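Side-chain contacts in Ral guanine nucleotide dissociation stimulator-like 2 (Mus musculus, PDB 4JGW), which probably acts as a guanine nucleotide exchange factor for small G proteins, the chain here carrying its REM and CDC25-homology (RasGEF) domains: residues L217-I222 / K434-Y439; P244-T249 / P389-F394; Q225-L230 / A424-L429. All blocks are in the same frame, centred on the assembly; numbering follows the deposited sequence.

Interaction 1: residues L217-I222 / K434-Y439; sequences LFLNLI and KECRGY
With SG anti to the backbone N (chi1 -177°), Cys436 places its thiol beside Phe218, whose own CG is also anti to its N (chi1 177°). The two side chains meet at the rim of the ring: Cys436 SG lies 3.8 Å from Phe218 CD2, and Cys436 CB sits in the ring plane just outside CD2 and CE2. This is a sulfur-aromatic contact of the edge-on kind, the sulfur 90° off the ring normal and 5.2 Å from the centroid, so it looks at ring C-H groups and not at the pi face. Leu219 closes over the same thiol, its CG 4.0 Å from Cys436 SG. The contact joins the C-terminal end of helix 203-219 to the last turn or so of helix 416-436 in the mainly helical CDC25-homology domain; a type I turn runs from Cys436 to Tyr439. Leu219 CD2 reaches farther out, packing 3.7 Å from Arg437 CG and lying over one face of the guanidinium, offset toward its rim. No hydrogen bond crosses between the segments. Close by, the side-chain amide of Gln433, one turn before Arg437, takes up the carbonyls of Phe218 and Leu221.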
ATOM      1  N   LEU A 217       7.203  -2.228  -8.432  1.00 32.83           N
ATOM      2  CA  LEU A 217       6.881  -1.030  -7.657  1.00 32.79           C
ATOM      3  C   LEU A 217       5.882  -1.340  -6.542  1.00 32.57           C
ATOM      4  O   LEU A 217       6.018  -0.840  -5.424  1.00 32.48           O
ATOM      5  CB  LEU A 217       6.340   0.085  -8.558  1.00 32.77           C
ATOM      6  CG  LEU A 217       7.347   0.801  -9.463  1.00 33.29           C
ATOM      7  CD1 LEU A 217       6.618   1.608 -10.509  1.00 33.01           C
ATOM      8  CD2 LEU A 217       8.304   1.689  -8.670  1.00 33.27           C
ATOM      9  N   PHE A 218       4.887  -2.168  -6.850  1.00 32.45           N
ATOM     10  CA  PHE A 218       3.894  -2.563  -5.857  1.00 32.37           C
ATOM     11  C   PHE A 218       4.509  -3.446  -4.769  1.00 32.50           C
ATOM     12  O   PHE A 218       4.091  -3.386  -3.611  1.00 32.48           O
ATOM     13  CB  PHE A 218       2.691  -3.251  -6.515  1.00 32.25           C
ATOM     14  CG  PHE A 218       1.660  -3.743  -5.530  1.00 32.14           C
ATOM     15  CD1 PHE A 218       1.018  -2.856  -4.668  1.00 31.83           C
ATOM     16  CD2 PHE A 218       1.337  -5.093  -5.464  1.00 31.74           C
ATOM     17  CE1 PHE A 218       0.074  -3.310  -3.755  1.00 32.14           C
ATOM     18  CE2 PHE A 218       0.391  -5.555  -4.556  1.00 31.54           C
ATOM     19  CZ  PHE A 218      -0.239  -4.662  -3.698  1.00 31.77           C
ATOM     20  N   LEU A 219       5.503  -4.250  -5.144  1.00 32.61           N
ATOM     21  CA  LEU A 219       6.238  -5.075  -4.182  1.00 32.80           C
ATOM     22  C   LEU A 219       7.169  -4.250  -3.300  1.00 32.88           C
ATOM     23  O   LEU A 219       7.413  -4.609  -2.145  1.00 33.05           O
ATOM     24  CB  LEU A 219       7.030  -6.180  -4.889  1.00 32.71           C
ATOM     25  CG  LEU A 219       6.238  -7.370  -5.431  1.00 32.76           C
ATOM     26  CD1 LEU A 219       7.167  -8.375  -6.110  1.00 32.99           C
ATOM     27  CD2 LEU A 219       5.447  -8.038  -4.320  1.00 32.26           C
ATOM     28  N   ASN A 220       7.686  -3.152  -3.850  1.00 32.89           N
ATOM     29  CA  ASN A 220       8.548  -2.234  -3.105  1.00 32.85           C
ATOM     30  C   ASN A 220       7.758  -1.208  -2.283  1.00 32.74           C
ATOM     31  O   ASN A 220       8.342  -0.380  -1.581  1.00 32.81           O
ATOM     32  CB  ASN A 220       9.525  -1.524  -4.051  1.00 32.93           C
ATOM     33  CG  ASN A 220      10.609  -2.450  -4.585  1.00 33.39           C
ATOM     34  OD1 ASN A 220      11.219  -3.214  -3.838  1.00 34.38           O
ATOM     35  ND2 ASN A 220      10.863  -2.372  -5.888  1.00 34.00           N
ATOM     36  N   LEU A 221       6.431  -1.268  -2.377  1.00 32.65           N
ATOM     37  CA  LEU A 221       5.559  -0.354  -1.644  1.00 32.51           C
ATOM     38  C   LEU A 221       5.604  -0.617  -0.141  1.00 32.49           C
ATOM     39  O   LEU A 221       5.417  -1.747   0.313  1.00 32.22           O
ATOM     40  CB  LEU A 221       4.116  -0.449  -2.151  1.00 32.43           C
ATOM     41  CG  LEU A 221       3.066   0.464  -1.504  1.00 32.49           C
ATOM     42  CD1 LEU A 221       3.190   1.899  -2.009  1.00 32.46           C
ATOM     43  CD2 LEU A 221       1.670  -0.060  -1.759  1.00 32.21           C
ATOM     44  N   ILE A 222       5.871   0.443   0.615  1.00 32.67           N
ATOM     45  CA  ILE A 222       5.756   0.410   2.065  1.00 32.92           C
ATOM     46  C   ILE A 222       4.336   0.866   2.414  1.00 33.03           C
ATOM     47  O   ILE A 222       4.013   2.044   2.265  1.00 33.02           O
ATOM     48  CB  ILE A 222       6.833   1.293   2.740  1.00 32.95           C
ATOM     49  CG1 ILE A 222       8.234   0.852   2.285  1.00 33.13           C
ATOM     50  CG2 ILE A 222       6.703   1.225   4.265  1.00 32.90           C
ATOM     51  CD1 ILE A 222       9.353   1.817   2.641  1.00 33.69           C
ATOM     52  N   LYS A 434       1.729 -10.463  -1.597  1.00 35.90           N
ATOM     53  CA  LYS A 434       2.170 -11.859  -1.685  1.00 36.54           C
ATOM     54  C   LYS A 434       1.584 -12.566  -2.915  1.00 36.75           C
ATOM     55  O   LYS A 434       2.215 -13.460  -3.479  1.00 36.82           O
ATOM     56  CB  LYS A 434       1.901 -12.631  -0.377  1.00 36.69           C
ATOM     57  CG  LYS A 434       0.841 -13.735  -0.440  1.00 37.19           C
ATOM     58  CD  LYS A 434      -0.536 -13.213  -0.087  1.00 38.14           C
ATOM     59  CE  LYS A 434      -1.629 -14.104  -0.646  1.00 38.45           C
ATOM     60  NZ  LYS A 434      -2.951 -13.419  -0.612  1.00 38.78           N
ATOM     61  N   GLU A 435       0.387 -12.149  -3.329  1.00 37.04           N
ATOM     62  CA  GLU A 435      -0.229 -12.668  -4.546  1.00 37.35           C
ATOM     63  C   GLU A 435       0.487 -12.121  -5.785  1.00 37.36           C
ATOM     64  O   GLU A 435       0.624 -12.826  -6.787  1.00 37.34           O
ATOM     65  CB  GLU A 435      -1.719 -12.332  -4.591  1.00 37.45           C
ATOM     66  CG  GLU A 435      -2.534 -13.282  -5.467  1.00 38.53           C
ATOM     67  CD  GLU A 435      -3.958 -12.805  -5.710  1.00 39.82           C
ATOM     68  OE1 GLU A 435      -4.555 -12.183  -4.802  1.00 40.11           O
ATOM     69  OE2 GLU A 435      -4.484 -13.061  -6.815  1.00 40.39           O
ATOM     70  N   CYS A 436       0.948 -10.873  -5.696  1.00 37.40           N
ATOM     71  CA  CYS A 436       1.734 -10.229  -6.752  1.00 37.48           C
ATOM     72  C   CYS A 436       3.054 -10.960  -7.024  1.00 37.76           C
ATOM     73  O   CYS A 436       3.540 -10.971  -8.158  1.00 37.61           O
ATOM     74  CB  CYS A 436       2.010  -8.766  -6.394  1.00 37.34           C
ATOM     75  SG  CYS A 436       2.896  -7.828  -7.661  1.00 36.61           S
ATOM     76  N   ARG A 437       3.619 -11.567  -5.980  1.00 38.18           N
ATOM     77  CA  ARG A 437       4.847 -12.364  -6.089  1.00 38.71           C
ATOM     78  C   ARG A 437       4.680 -13.568  -7.023  1.00 38.89           C
ATOM     79  O   ARG A 437       5.664 -14.089  -7.553  1.00 38.90           O
ATOM     80  CB  ARG A 437       5.322 -12.824  -4.705  1.00 38.80           C
ATOM     81  CG  ARG A 437       5.754 -11.683  -3.794  1.00 39.64           C
ATOM     82  CD  ARG A 437       6.377 -12.167  -2.495  1.00 41.09           C
ATOM     83  NE  ARG A 437       6.849 -11.041  -1.688  1.00 42.08           N
ATOM     84  CZ  ARG A 437       6.175 -10.492  -0.680  1.00 43.07           C
ATOM     85  NH1 ARG A 437       4.988 -10.965  -0.320  1.00 43.16           N
ATOM     86  NH2 ARG A 437       6.693  -9.467  -0.018  1.00 43.81           N
ATOM     87  N   GLY A 438       3.429 -13.984  -7.227  1.00 39.18           N
ATOM     88  CA  GLY A 438       3.085 -15.095  -8.116  1.00 39.57           C
ATOM     89  C   GLY A 438       3.369 -14.885  -9.598  1.00 39.92           C
ATOM     90  O   GLY A 438       3.419 -15.856 -10.357  1.00 39.89           O
ATOM     91  N   TYR A 439       3.549 -13.630 -10.015  1.00 40.21           N
ATOM     92  CA  TYR A 439       3.906 -13.314 -11.405  1.00 40.49           C
ATOM     93  C   TYR A 439       5.213 -13.976 -11.830  1.00 41.03           C
ATOM     94  O   TYR A 439       6.162 -14.069 -11.045  1.00 41.03           O
ATOM     95  CB  TYR A 439       4.034 -11.802 -11.624  1.00 40.17           C
ATOM     96  CG  TYR A 439       2.734 -11.050 -11.827  1.00 39.13           C
ATOM     97  CD1 TYR A 439       2.412  -9.964 -11.016  1.00 38.22           C
ATOM     98  CD2 TYR A 439       1.837 -11.407 -12.837  1.00 38.29           C
ATOM     99  CE1 TYR A 439       1.231  -9.257 -11.195  1.00 37.73           C
ATOM    100  CE2 TYR A 439       0.646 -10.705 -13.023  1.00 37.61           C
ATOM    101  CZ  TYR A 439       0.351  -9.631 -12.194  1.00 37.65           C
ATOM    102  OH  TYR A 439      -0.815  -8.921 -12.358  1.00 36.56           O
TER

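Interaction 2: residues P244-T249 / P389-F394; sequences PSVRAT and PYLGTF
Leu391 reaches across to helix 244-264 and meets both Val246 and Thr249 with a single methyl. Starting at its CB, which points toward the helix, the chain runs to CG with chi1 at -170°, and up to this branch point nothing of 244-249 comes within 4.2 Å. CD1 likewise stays beyond that range of the helix. The work is left to CD2, which ends 3.8 Å from Thr249 CG2 and 4.1 Å from Thr249 CB. The same carbon lies 4.2 Å from Val246 CG1, a looser approach. Leu391 crosses both partners at about a right angle. CD2 alone makes these contacts, which leaves the touching to the tip of the leucine.

Val246 and Thr249 are three residues apart, and their side chains project from neighbouring turns of the helix. In each of them the methyl that meets Leu391 is the one opposite the backbone N about the first torsion. For Thr249 this rotamer (chi1 -63° for OG1) also turns the hydroxyl back on its own helix, where OG1 donates to Ser245 O over 3.1 Å, nearly along the C=O axis.

The contact ties the first turns of helix 244-264 to the chain entering helix 392-404, within the RasGEF domain. Leu221, from the loop after helix 203-219, touches both Leu391 and Val246, while Leu217 covers another part of Thr249.

Thr249 thus divides its chemistry: the polar branch is satisfied within the helix, and the methyl is left to face the leucine. What passes between the segments is dispersion between aliphatic groups, which depends on shape and burial and sets no strict direction.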
ATOM      1  N   PRO A 244       8.282   7.903  -0.669  1.00 41.62           N
ATOM      2  CA  PRO A 244       8.828   7.678  -2.010  1.00 41.02           C
ATOM      3  C   PRO A 244       8.239   6.462  -2.727  1.00 40.36           C
ATOM      4  O   PRO A 244       8.069   6.500  -3.947  1.00 40.25           O
ATOM      5  CB  PRO A 244      10.334   7.470  -1.757  1.00 41.13           C
ATOM      6  CG  PRO A 244      10.563   7.816  -0.309  1.00 41.33           C
ATOM      7  CD  PRO A 244       9.264   7.562   0.375  1.00 41.62           C
ATOM      8  N   SER A 245       7.931   5.404  -1.976  1.00 39.52           N
ATOM      9  CA  SER A 245       7.417   4.162  -2.557  1.00 38.68           C
ATOM     10  C   SER A 245       6.000   4.314  -3.115  1.00 38.09           C
ATOM     11  O   SER A 245       5.626   3.618  -4.057  1.00 37.95           O
ATOM     12  CB  SER A 245       7.484   3.011  -1.545  1.00 38.81           C
ATOM     13  OG  SER A 245       6.489   3.140  -0.541  1.00 38.65           O
ATOM     14  N   VAL A 246       5.220   5.220  -2.526  1.00 37.50           N
ATOM     15  CA  VAL A 246       3.898   5.568  -3.053  1.00 36.95           C
ATOM     16  C   VAL A 246       4.056   6.469  -4.280  1.00 36.67           C
ATOM     17  O   VAL A 246       3.415   6.244  -5.311  1.00 36.67           O
ATOM     18  CB  VAL A 246       3.005   6.267  -1.992  1.00 36.95           C
ATOM     19  CG1 VAL A 246       1.641   6.627  -2.576  1.00 36.60           C
ATOM     20  CG2 VAL A 246       2.832   5.385  -0.765  1.00 36.75           C
ATOM     21  N   ARG A 247       4.920   7.478  -4.158  1.00 36.30           N
ATOM     22  CA  ARG A 247       5.208   8.420  -5.242  1.00 35.93           C
ATOM     23  C   ARG A 247       5.676   7.714  -6.515  1.00 35.65           C
ATOM     24  O   ARG A 247       5.214   8.039  -7.608  1.00 35.52           O
ATOM     25  CB  ARG A 247       6.250   9.451  -4.795  1.00 35.97           C
ATOM     26  N   ALA A 248       6.569   6.736  -6.360  1.00 35.34           N
ATOM     27  CA  ALA A 248       7.107   5.971  -7.490  1.00 35.05           C
ATOM     28  C   ALA A 248       6.043   5.137  -8.213  1.00 34.86           C
ATOM     29  O   ALA A 248       6.115   4.955  -9.429  1.00 34.79           O
ATOM     30  CB  ALA A 248       8.264   5.088  -7.033  1.00 35.08           C
ATOM     31  N   THR A 249       5.066   4.638  -7.456  1.00 34.59           N
ATOM     32  CA  THR A 249       3.927   3.912  -8.016  1.00 34.35           C
ATOM     33  C   THR A 249       3.015   4.853  -8.813  1.00 34.14           C
ATOM     34  O   THR A 249       2.529   4.497  -9.891  1.00 34.01           O
ATOM     35  CB  THR A 249       3.115   3.199  -6.901  1.00 34.43           C
ATOM     36  OG1 THR A 249       3.939   2.219  -6.260  1.00 34.66           O
ATOM     37  CG2 THR A 249       1.881   2.513  -7.465  1.00 34.44           C
ATOM     38  N   PRO A 389      -3.029  -4.104  -7.905  1.00 31.24           N
ATOM     39  CA  PRO A 389      -4.184  -3.233  -7.726  1.00 31.31           C
ATOM     40  C   PRO A 389      -3.887  -1.795  -8.137  1.00 31.21           C
ATOM     41  O   PRO A 389      -2.724  -1.377  -8.151  1.00 31.16           O
ATOM     42  CB  PRO A 389      -4.435  -3.301  -6.219  1.00 31.30           C
ATOM     43  CG  PRO A 389      -3.105  -3.550  -5.634  1.00 31.31           C
ATOM     44  CD  PRO A 389      -2.352  -4.389  -6.628  1.00 31.20           C
ATOM     45  N   TYR A 390      -4.937  -1.058  -8.482  1.00 31.25           N
ATOM     46  CA  TYR A 390      -4.845   0.388  -8.608  1.00 31.47           C
ATOM     47  C   TYR A 390      -4.782   0.956  -7.195  1.00 31.40           C
ATOM     48  O   TYR A 390      -5.729   0.823  -6.417  1.00 31.46           O
ATOM     49  CB  TYR A 390      -6.038   0.954  -9.392  1.00 31.58           C
ATOM     50  CG  TYR A 390      -6.156   2.466  -9.341  1.00 32.26           C
ATOM     51  CD1 TYR A 390      -5.093   3.285  -9.726  1.00 32.87           C
ATOM     52  CD2 TYR A 390      -7.333   3.076  -8.907  1.00 32.79           C
ATOM     53  CE1 TYR A 390      -5.196   4.672  -9.672  1.00 33.66           C
ATOM     54  CE2 TYR A 390      -7.447   4.462  -8.855  1.00 33.06           C
ATOM     55  CZ  TYR A 390      -6.375   5.253  -9.240  1.00 33.72           C
ATOM     56  OH  TYR A 390      -6.481   6.625  -9.196  1.00 34.86           O
ATOM     57  N   LEU A 391      -3.647   1.566  -6.869  1.00 31.48           N
ATOM     58  CA  LEU A 391      -3.366   2.028  -5.512  1.00 31.58           C
ATOM     59  C   LEU A 391      -4.261   3.191  -5.070  1.00 31.74           C
ATOM     60  O   LEU A 391      -4.560   3.331  -3.883  1.00 31.53           O
ATOM     61  CB  LEU A 391      -1.884   2.397  -5.372  1.00 31.49           C
ATOM     62  CG  LEU A 391      -1.316   2.682  -3.975  1.00 31.38           C
ATOM     63  CD1 LEU A 391      -1.552   1.518  -3.012  1.00 31.09           C
ATOM     64  CD2 LEU A 391       0.163   3.005  -4.070  1.00 31.23           C
ATOM     65  N   GLY A 392      -4.691   4.004  -6.034  1.00 32.01           N
ATOM     66  CA  GLY A 392      -5.510   5.192  -5.769  1.00 32.30           C
ATOM     67  C   GLY A 392      -6.743   4.954  -4.915  1.00 32.48           C
ATOM     68  O   GLY A 392      -7.127   5.814  -4.123  1.00 32.45           O
ATOM     69  N   THR A 393      -7.357   3.785  -5.077  1.00 32.83           N
ATOM     70  CA  THR A 393      -8.531   3.397  -4.296  1.00 33.21           C
ATOM     71  C   THR A 393      -8.183   3.178  -2.819  1.00 33.20           C
ATOM     72  O   THR A 393      -8.969   3.523  -1.935  1.00 33.38           O
ATOM     73  CB  THR A 393      -9.196   2.130  -4.876  1.00 33.31           C
ATOM     74  OG1 THR A 393      -9.242   2.224  -6.306  1.00 34.02           O
ATOM     75  CG2 THR A 393     -10.617   1.968  -4.341  1.00 33.76           C
ATOM     76  N   PHE A 394      -7.007   2.607  -2.562  1.00 33.16           N
ATOM     77  CA  PHE A 394      -6.517   2.410  -1.200  1.00 33.16           C
ATOM     78  C   PHE A 394      -6.079   3.732  -0.575  1.00 33.30           C
ATOM     79  O   PHE A 394      -6.267   3.951   0.624  1.00 33.05           O
ATOM     80  CB  PHE A 394      -5.364   1.400  -1.175  1.00 33.13           C
ATOM     81  CG  PHE A 394      -5.791  -0.012  -1.465  1.00 32.85           C
ATOM     82  CD1 PHE A 394      -5.834  -0.486  -2.773  1.00 32.57           C
ATOM     83  CD2 PHE A 394      -6.162  -0.866  -0.430  1.00 32.50           C
ATOM     84  CE1 PHE A 394      -6.236  -1.787  -3.045  1.00 32.48           C
ATOM     85  CE2 PHE A 394      -6.565  -2.171  -0.693  1.00 32.26           C
ATOM     86  CZ  PHE A 394      -6.601  -2.632  -2.002  1.00 32.46           C
TER

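Interaction 3: residues Q225-L230 / A424-L429; sequences QCLGGL and AILSEL
Cys226 and Leu429 meet sulfur to methyl, with Cys226 SG 3.9 Å from Leu429 CD2. Beside them Leu227 and Leu426 touch by their branch ends: Leu227 CD2 lies 4.0 Å from Leu426 CD2 and 4.1 Å from Leu426 CD1, so one methyl sits against the fork of the other leucine. The first bond of the Leu227 side chain does not aim at the helix; CG anti to the carbonyl carbon (chi1 -64°) swings the branch end round to Leu426. These two side chains cross at about a right angle. Leu429 and Leu426 are three residues apart, so their side chains leave the helix about one turn apart, and the consecutive residues Cys226 and Leu227 meet them respectively.

A step outward, the thiol has company beyond Leu429. Leu221, Leu391, Val246 and two residues of helix 392-404, Leu395 and Leu398, all touch Cys226, while Phe394 packs on Leu429 and Pro223 on Leu426. The short 3-10 segment that ends at Cys226 is itself held from the far side, since Gln225 OE1 is hydrogen-bonded to Ser245 OG at the start of helix 244-264. After Leu227 the chain turns back, Leu230 N bonding to Leu227 O at 3.0 Å. The contact therefore lays the connection between helices 203-219 and 244-264 against the middle of helix 416-436, in the interior of the CDC25-homology domain.

All four touching residues are buried, and no hydrogen bond spans the pair of segments. Against Leu429 the thiol acts as an apolar group of modest size, and close fit among sulfur and methyl groups supplies the cohesion.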
ATOM      1  N   GLN A 225       3.232   4.103   4.250  1.00 34.32           N
ATOM      2  CA  GLN A 225       3.345   5.360   3.507  1.00 34.68           C
ATOM      3  C   GLN A 225       2.031   5.743   2.812  1.00 34.79           C
ATOM      4  O   GLN A 225       1.867   6.882   2.373  1.00 34.76           O
ATOM      5  CB  GLN A 225       4.511   5.305   2.514  1.00 34.73           C
ATOM      6  CG  GLN A 225       5.888   5.289   3.176  1.00 34.86           C
ATOM      7  CD  GLN A 225       7.030   5.145   2.182  1.00 35.63           C
ATOM      8  OE1 GLN A 225       6.822   5.141   0.969  1.00 35.80           O
ATOM      9  NE2 GLN A 225       8.248   5.032   2.697  1.00 35.71           N
ATOM     10  N   CYS A 226       1.101   4.790   2.731  1.00 35.10           N
ATOM     11  CA  CYS A 226      -0.235   5.033   2.179  1.00 35.44           C
ATOM     12  C   CYS A 226      -1.189   5.709   3.169  1.00 35.99           C
ATOM     13  O   CYS A 226      -2.252   6.193   2.771  1.00 35.96           O
ATOM     14  CB  CYS A 226      -0.869   3.725   1.691  1.00 35.35           C
ATOM     15  SG  CYS A 226      -0.011   2.892   0.348  1.00 34.34           S
ATOM     16  N   LEU A 227      -0.815   5.733   4.448  1.00 36.72           N
ATOM     17  CA  LEU A 227      -1.684   6.255   5.511  1.00 37.52           C
ATOM     18  C   LEU A 227      -2.004   7.737   5.342  1.00 38.25           C
ATOM     19  O   LEU A 227      -1.142   8.529   4.943  1.00 38.26           O
ATOM     20  CB  LEU A 227      -1.072   6.004   6.898  1.00 37.35           C
ATOM     21  CG  LEU A 227      -0.875   4.556   7.370  1.00 37.13           C
ATOM     22  CD1 LEU A 227      -0.074   4.524   8.665  1.00 36.73           C
ATOM     23  CD2 LEU A 227      -2.197   3.813   7.532  1.00 36.93           C
ATOM     24  N   GLY A 228      -3.249   8.097   5.651  1.00 38.99           N
ATOM     25  CA  GLY A 228      -3.734   9.473   5.527  1.00 40.07           C
ATOM     26  C   GLY A 228      -2.877  10.500   6.246  1.00 40.82           C
ATOM     27  O   GLY A 228      -2.681  11.610   5.746  1.00 40.93           O
ATOM     28  N   GLY A 229      -2.360  10.119   7.413  1.00 41.43           N
ATOM     29  CA  GLY A 229      -1.506  10.989   8.223  1.00 42.27           C
ATOM     30  C   GLY A 229      -0.121  11.237   7.648  1.00 42.79           C
ATOM     31  O   GLY A 229       0.539  12.215   8.010  1.00 42.91           O
ATOM     32  N   LEU A 230       0.321  10.353   6.757  1.00 43.22           N
ATOM     33  CA  LEU A 230       1.625  10.499   6.108  1.00 43.67           C
ATOM     34  C   LEU A 230       1.505  10.990   4.664  1.00 43.89           C
ATOM     35  O   LEU A 230       2.157  11.965   4.281  1.00 43.95           O
ATOM     36  CB  LEU A 230       2.425   9.191   6.184  1.00 43.74           C
ATOM     37  CG  LEU A 230       3.032   8.824   7.545  1.00 43.88           C
ATOM     38  CD1 LEU A 230       3.456   7.366   7.575  1.00 43.98           C
ATOM     39  CD2 LEU A 230       4.212   9.731   7.901  1.00 44.26           C
ATOM     40  N   ALA A 424      -6.263  -2.869   9.081  1.00 25.25           N
ATOM     41  CA  ALA A 424      -7.167  -3.697   8.277  1.00 25.53           C
ATOM     42  C   ALA A 424      -6.935  -3.482   6.782  1.00 25.85           C
ATOM     43  O   ALA A 424      -6.791  -4.444   6.023  1.00 26.01           O
ATOM     44  CB  ALA A 424      -8.629  -3.416   8.644  1.00 25.39           C
ATOM     45  N   ILE A 425      -6.894  -2.214   6.373  1.00 26.10           N
ATOM     46  CA  ILE A 425      -6.638  -1.839   4.982  1.00 26.44           C
ATOM     47  C   ILE A 425      -5.210  -2.205   4.576  1.00 26.57           C
ATOM     48  O   ILE A 425      -4.981  -2.693   3.470  1.00 26.45           O
ATOM     49  CB  ILE A 425      -6.907  -0.329   4.745  1.00 26.42           C
ATOM     50  CG1 ILE A 425      -8.400  -0.024   4.907  1.00 26.89           C
ATOM     51  CG2 ILE A 425      -6.422   0.109   3.358  1.00 26.85           C
ATOM     52  CD1 ILE A 425      -8.701   1.416   5.322  1.00 27.62           C
ATOM     53  N   LEU A 426      -4.260  -1.976   5.482  1.00 27.00           N
ATOM     54  CA  LEU A 426      -2.857  -2.292   5.227  1.00 27.42           C
ATOM     55  C   LEU A 426      -2.632  -3.789   5.017  1.00 27.90           C
ATOM     56  O   LEU A 426      -1.825  -4.180   4.171  1.00 27.84           O
ATOM     57  CB  LEU A 426      -1.953  -1.768   6.350  1.00 27.33           C
ATOM     58  CG  LEU A 426      -1.834  -0.260   6.611  1.00 27.26           C
ATOM     59  CD1 LEU A 426      -0.671   0.017   7.553  1.00 26.58           C
ATOM     60  CD2 LEU A 426      -1.682   0.553   5.326  1.00 26.60           C
ATOM     61  N   SER A 427      -3.353  -4.616   5.777  1.00 28.37           N
ATOM     62  CA  SER A 427      -3.237  -6.071   5.664  1.00 28.96           C
ATOM     63  C   SER A 427      -3.781  -6.585   4.328  1.00 29.29           C
ATOM     64  O   SER A 427      -3.302  -7.594   3.812  1.00 29.25           O
ATOM     65  CB  SER A 427      -3.914  -6.781   6.843  1.00 28.76           C
ATOM     66  OG  SER A 427      -5.320  -6.610   6.822  1.00 29.04           O
ATOM     67  N   GLU A 428      -4.776  -5.887   3.782  1.00 29.90           N
ATOM     68  CA  GLU A 428      -5.282  -6.162   2.434  1.00 30.63           C
ATOM     69  C   GLU A 428      -4.181  -5.935   1.402  1.00 30.71           C
ATOM     70  O   GLU A 428      -4.012  -6.726   0.474  1.00 30.82           O
ATOM     71  CB  GLU A 428      -6.478  -5.268   2.099  1.00 30.88           C
ATOM     72  CG  GLU A 428      -7.746  -5.551   2.889  1.00 32.55           C
ATOM     73  CD  GLU A 428      -8.831  -4.507   2.647  1.00 34.96           C
ATOM     74  OE1 GLU A 428      -8.955  -4.017   1.500  1.00 35.64           O
ATOM     75  OE2 GLU A 428      -9.564  -4.176   3.606  1.00 36.01           O
ATOM     76  N   LEU A 429      -3.435  -4.849   1.583  1.00 30.89           N
ATOM     77  CA  LEU A 429      -2.321  -4.497   0.712  1.00 31.22           C
ATOM     78  C   LEU A 429      -1.202  -5.540   0.831  1.00 31.45           C
ATOM     79  O   LEU A 429      -0.604  -5.934  -0.174  1.00 31.26           O
ATOM     80  CB  LEU A 429      -1.813  -3.096   1.075  1.00 31.17           C
ATOM     81  CG  LEU A 429      -1.649  -1.980   0.030  1.00 31.63           C
ATOM     82  CD1 LEU A 429      -2.688  -2.021  -1.090  1.00 30.99           C
ATOM     83  CD2 LEU A 429      -1.681  -0.621   0.724  1.00 30.91           C
TER

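Overall arrangement
All three contacts belong to the RasGEF catalytic region and lie in or beside one helical core. Interactions 2 and 3 are buried and purely apolar, whereas interaction 1 runs from a buried thiol-aromatic pair out to an exposed arginine. Interactions 1 and 3 share helix 416-436, using its end and its middle; interaction 2 joins two other helices, 244-264 and the one beginning near 392. Leu221, carried by segment 217-222 of interaction 1, is the residue common to all three, since it also packs into the other two. Polar links run between the contacts, not across them: Ser245 OG of interaction 2 is probably hydrogen-bonded to Ile222 N of interaction 1.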